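PDB 5CU1: DMSP lyase from Ruegeria pomeroyi, which binds an iron(III) ion and belongs to the cupin superfamily, whose fold is built on two antiparallel beta sheets. Local coordinates for residues 21-24 against 25-29; 72-75 against 76-80. All coordinates share one frame; numbering follows the deposited sequence.

Contact 1: residues 21-24 against 25-29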
loop_
_atom_site.group_PDB
_atom_site.type_symbol
_atom_site.label_atom_id
_atom_site.label_comp_id
_atom_site.label_asym_id
_atom_site.label_seq_id
_atom_site.Cartn_x
_atom_site.Cartn_y
_atom_site.Cartn_z
ATOM N N ASN A 21 8.014 -15.740 2.818
ATOM C CA ASN A 21 7.163 -15.572 3.891
ATOM C C ASN A 21 5.999 -14.596 3.747
ATOM O O ASN A 21 5.027 -14.836 4.300
ATOM C CB ASN A 21 7.893 -15.278 5.120
ATOM C CG ASN A 21 7.120 -15.690 6.353
ATOM O OD1 ASN A 21 6.986 -14.890 7.274
ATOM N ND2 ASN A 21 6.571 -16.901 6.365
ATOM N N LEU A 22 6.226 -13.479 3.067
ATOM C CA LEU A 22 5.292 -12.416 2.764
ATOM C C LEU A 22 4.127 -12.822 1.905
ATOM O O LEU A 22 3.133 -12.765 2.352
ATOM C CB LEU A 22 5.954 -11.140 2.312
ATOM C CG LEU A 22 5.201 -9.826 2.086
ATOM C CD1 LEU A 22 4.329 -9.443 3.272
ATOM C CD2 LEU A 22 6.116 -8.719 1.730
ATOM N N LEU A 23 4.364 -13.405 0.804
ATOM C CA LEU A 23 3.388 -14.044 0.043
ATOM C C LEU A 23 2.343 -15.005 0.721
ATOM O O LEU A 23 1.232 -14.863 0.591
ATOM C CB LEU A 23 4.013 -14.622 -1.190
ATOM C CG LEU A 23 3.024 -15.204 -2.114
ATOM C CD1 LEU A 23 2.256 -14.333 -2.923
ATOM C CD2 LEU A 23 3.864 -15.777 -3.101
ATOM N N ALA A 24 2.874 -15.919 1.452
ATOM C CA ALA A 24 2.272 -16.737 2.360
ATOM C C ALA A 24 1.508 -16.151 3.495
ATOM O O ALA A 24 0.519 -16.663 3.781
ATOM C CB ALA A 24 3.202 -17.797 2.779
ATOM N N GLU A 25 1.934 -15.000 3.979
ATOM C CA GLU A 25 1.115 -14.244 4.819
ATOM C C GLU A 25 -0.025 -13.478 4.119
ATOM O O GLU A 25 -1.009 -13.446 4.648
ATOM C CB GLU A 25 1.849 -13.378 5.764
ATOM C CG GLU A 25 2.667 -13.949 6.801
ATOM C CD GLU A 25 1.994 -14.718 7.815
ATOM O OE1 GLU A 25 0.901 -14.780 8.002
ATOM O OE2 GLU A 25 2.655 -15.414 8.376
ATOM N N PHE A 26 0.218 -13.012 2.903
ATOM C CA PHE A 26 -0.735 -12.492 2.001
ATOM C C PHE A 26 -1.903 -13.428 1.617
ATOM O O PHE A 26 -2.951 -13.028 1.778
ATOM C CB PHE A 26 -0.146 -11.617 0.884
ATOM C CG PHE A 26 -1.136 -11.148 -0.053
ATOM C CD1 PHE A 26 -1.994 -10.238 0.289
ATOM C CD2 PHE A 26 -1.299 -11.749 -1.263
ATOM C CE1 PHE A 26 -3.013 -9.918 -0.494
ATOM C CE2 PHE A 26 -2.326 -11.384 -2.072
ATOM C CZ PHE A 26 -3.163 -10.444 -1.687
ATOM N N GLN A 27 -1.564 -14.613 1.152
ATOM C CA GLN A 27 -2.400 -15.671 0.667
ATOM C C GLN A 27 -3.402 -16.152 1.692
ATOM O O GLN A 27 -4.514 -16.398 1.404
ATOM C CB GLN A 27 -1.513 -16.780 0.098
ATOM C CG GLN A 27 -1.006 -16.475 -1.232
ATOM C CD GLN A 27 0.037 -17.363 -1.699
ATOM O OE1 GLN A 27 0.764 -17.791 -0.957
ATOM N NE2 GLN A 27 0.077 -17.653 -2.973
ATOM N N ALA A 28 -2.911 -16.283 2.906
ATOM C CA ALA A 28 -3.685 -16.597 4.073
ATOM C C ALA A 28 -4.494 -15.579 4.551
ATOM O O ALA A 28 -5.425 -15.883 4.903
ATOM C CB ALA A 28 -2.851 -17.154 5.177
ATOM N N LEU A 29 -4.278 -14.324 4.416
ATOM C CA LEU A 29 -5.232 -13.286 4.836
ATOM C C LEU A 29 -6.251 -12.933 3.946
ATOM O O LEU A 29 -7.203 -12.556 4.316
ATOM C CB LEU A 29 -4.400 -12.044 5.048
ATOM C CG LEU A 29 -5.006 -10.724 5.243
ATOM C CD1 LEU A 29 -5.516 -10.671 6.578
ATOM C CD2 LEU A 29 -4.061 -9.774 4.992
HETATM O O HOH W 1 5.012 -15.352 9.147
#
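Leu23 and Gln27 meet one helical turn apart, their side chains crossing at a slant. With CG of Gln27 set beside its own backbone N (chi1 -78°), the chain, extended beyond CG, runs back along the preceding turn. Its amide then lies against the isobutyl group: Gln27 OE1 is 3.6 Å from Leu23 CG, and Gln27 NE2 is 4.0 Å from Leu23 CD1. The contact is therefore one of van der Waals packing. Gln27 OE1 also comes within 3.3 Å of Leu23 O, but both are acceptors and no bond joins them; that carbonyl instead receives Gln27 N at 2.9 Å, with an N-H...O angle of 162°. The bond from Phe26 N to Leu22 O (3.0 Å) belongs to the same i to i+4 series, as expected of an alpha helix.

Asn21 and Glu25 form the second side-chain pair. The Glu25 chain bends at chi2 (-65°), while its CG sits 3.6 Å from Asn21 O. A water lies between the two polar ends, within hydrogen-bonding distance of both: 2.8 Å from Asn21 OD1 and a short 2.5 Å from Glu25 OE2.

Within the fold, these turns belong to helix 17-32. Leu22 and Leu29 lean on helix 74-83, whereas the buried Phe26 ring reaches Leu192 and Leu194 of strand 189-196.

Contact 2: residues 72-75 against 76-80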
loop_
_atom_site.group_PDB
_atom_site.type_symbol
_atom_site.label_atom_id
_atom_site.label_comp_id
_atom_site.label_asym_id
_atom_site.label_seq_id
_atom_site.Cartn_x
_atom_site.Cartn_y
_atom_site.Cartn_z
ATOM N N ALA A 72 -5.379 -8.276 14.804
ATOM C CA ALA A 72 -5.231 -9.527 14.220
ATOM C C ALA A 72 -4.224 -9.757 13.141
ATOM O O ALA A 72 -4.263 -10.745 12.685
ATOM C CB ALA A 72 -6.585 -9.858 13.733
ATOM N N TYR A 73 -3.324 -8.849 12.854
ATOM C CA TYR A 73 -2.573 -8.620 11.644
ATOM C C TYR A 73 -1.079 -8.343 11.811
ATOM O O TYR A 73 -0.469 -8.013 10.957
ATOM C CB TYR A 73 -3.246 -7.494 10.769
ATOM C CG TYR A 73 -4.730 -7.624 10.518
ATOM C CD1 TYR A 73 -5.195 -8.597 9.753
ATOM C CD2 TYR A 73 -5.643 -6.857 11.167
ATOM C CE1 TYR A 73 -6.495 -8.782 9.605
ATOM C CE2 TYR A 73 -6.934 -7.008 10.989
ATOM C CZ TYR A 73 -7.360 -7.960 10.164
ATOM O OH TYR A 73 -8.518 -8.214 9.964
ATOM N N ALA A 74 -0.505 -8.711 12.910
ATOM C CA ALA A 74 0.901 -8.704 13.207
ATOM C C ALA A 74 1.758 -9.471 12.412
ATOM O O ALA A 74 2.746 -9.047 12.081
ATOM C CB ALA A 74 1.178 -8.919 14.629
ATOM N N ALA A 75 1.363 -10.606 11.928
ATOM C CA ALA A 75 2.251 -11.389 11.061
ATOM C C ALA A 75 2.718 -10.788 9.771
ATOM O O ALA A 75 3.766 -10.852 9.464
ATOM C CB ALA A 75 1.707 -12.747 10.844
ATOM N N ILE A 76 1.751 -10.244 9.095
ATOM C CA ILE A 76 1.844 -9.669 7.805
ATOM C C ILE A 76 2.466 -8.390 7.824
ATOM O O ILE A 76 3.190 -8.182 7.076
ATOM C CB ILE A 76 0.538 -9.834 6.949
ATOM C CG1 ILE A 76 0.791 -9.523 5.530
ATOM C CG2 ILE A 76 -0.556 -9.028 7.461
ATOM C CD1 ILE A 76 -0.313 -9.598 4.612
ATOM N N ARG A 77 2.110 -7.611 8.749
ATOM C CA ARG A 77 2.782 -6.505 9.125
ATOM C C ARG A 77 4.292 -6.672 9.299
ATOM O O ARG A 77 4.932 -5.975 8.782
ATOM C CB ARG A 77 2.148 -5.945 10.266
ATOM C CG ARG A 77 2.720 -4.673 10.780
ATOM C CD ARG A 77 3.448 -4.860 11.999
ATOM N NE ARG A 77 2.793 -4.698 13.201
ATOM C CZ ARG A 77 3.067 -5.149 14.393
ATOM N NH1 ARG A 77 3.819 -5.924 14.861
ATOM N NH2 ARG A 77 2.403 -4.790 15.196
ATOM N N ASP A 78 4.736 -7.595 10.097
ATOM C CA ASP A 78 6.087 -7.969 10.357
ATOM C C ASP A 78 6.812 -8.446 9.154
ATOM O O ASP A 78 7.793 -8.037 8.872
ATOM C CB ASP A 78 6.266 -8.815 11.598
ATOM C CG ASP A 78 5.711 -8.178 12.880
ATOM O OD1 ASP A 78 5.639 -7.131 13.109
ATOM O OD2 ASP A 78 5.355 -8.719 13.775
ATOM N N ALA A 79 6.124 -9.206 8.404
ATOM C CA ALA A 79 6.473 -9.577 7.120
ATOM C C ALA A 79 6.637 -8.518 6.073
ATOM O O ALA A 79 7.563 -8.475 5.598
ATOM C CB ALA A 79 5.719 -10.739 6.740
ATOM N N PHE A 80 5.804 -7.544 6.018
ATOM C CA PHE A 80 5.953 -6.354 5.294
ATOM C C PHE A 80 7.347 -5.563 5.626
ATOM O O PHE A 80 7.998 -5.123 4.815
ATOM C CB PHE A 80 4.644 -5.500 5.205
ATOM C CG PHE A 80 3.659 -5.817 4.101
ATOM C CD1 PHE A 80 4.036 -5.882 2.832
ATOM C CD2 PHE A 80 2.301 -6.107 4.389
ATOM C CE1 PHE A 80 3.147 -6.199 1.919
ATOM C CE2 PHE A 80 1.439 -6.399 3.426
ATOM C CZ PHE A 80 1.854 -6.458 2.208
#
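Ala74 is joined to Asp78 by the second of three successive i to i+4 backbone bonds between the two segments, which establish the first turns of helix 74-83. Asp78 N lies 3.2 Å from Ala74 O, and Ala79 N lies 3.1 Å from Ala75 O. The preceding bond, from Arg77 N to the N-cap residue Tyr73 through its O, is weak at 3.4 Å.

The charged contact is between sequence neighbours and is laid over this backbone. Arg77 NH1 gives Asp78 OD1 a salt-bridged hydrogen bond of 2.8 Å, nearly straight at 173°. The acceptor is in the guanidinium plane and is met on its syn side, although the donor stands 23° out of the carboxylate plane. A weak second bond from Arg77 NH1 reaches Asp78 OD2 at 3.4 Å. The latter oxygen is also 3.1 Å from Ala74 O, an approach of two acceptors that is not a bond; the nearby arginine charge may ease it.

Van der Waals contacts complete the turn. The Arg77 chain leaves with CG opposite the backbone N (chi1 -177°), then bends twice, bringing one guanidinium face over the methyl of Ala74, whose CB is 4.0 Å from Arg77 NH1, toward the rim of the group. On another side of the helix, Ile76 CG2 packs 3.6 Å from Tyr73 O.

Beyond the turn, the buried Tyr73 hydrogen-bonds through OH to Glu33 OE2, and its ring meets Phe148 edge-to-face. Ile76 and Phe80 pack on Leu150 of strand 144-150, and Arg77 and Phe80 touch Met190 of strand 189-196, so the helix lies against neighbouring strands of one antiparallel sheet.

How the contacts relate
Contact 1 lies in helix 17-32 and contact 2 spans the start of helix 74-83; the two helices pack together, the contact centres about 9 Å apart on the same side of the chain's centre. Three pairs mark the interface: Leu22 CD1 meets Phe80 CD1 at 3.6 Å, Leu29 CD1 meets Tyr73 CE1 at 3.7 Å, and Glu25 OE1 lies 3.6 Å from Ala75 CB. Both helices also reach strand 189-196, where Leu192 is touched by Phe26 of contact 1 and Phe80 of contact 2. None of these residues is an iron ligand; His141, Glu145 and His180 are. The link in the fold is indirect: strand 144-150, which carries Glu145, also carries the Phe148 and Leu150 met by contact 2.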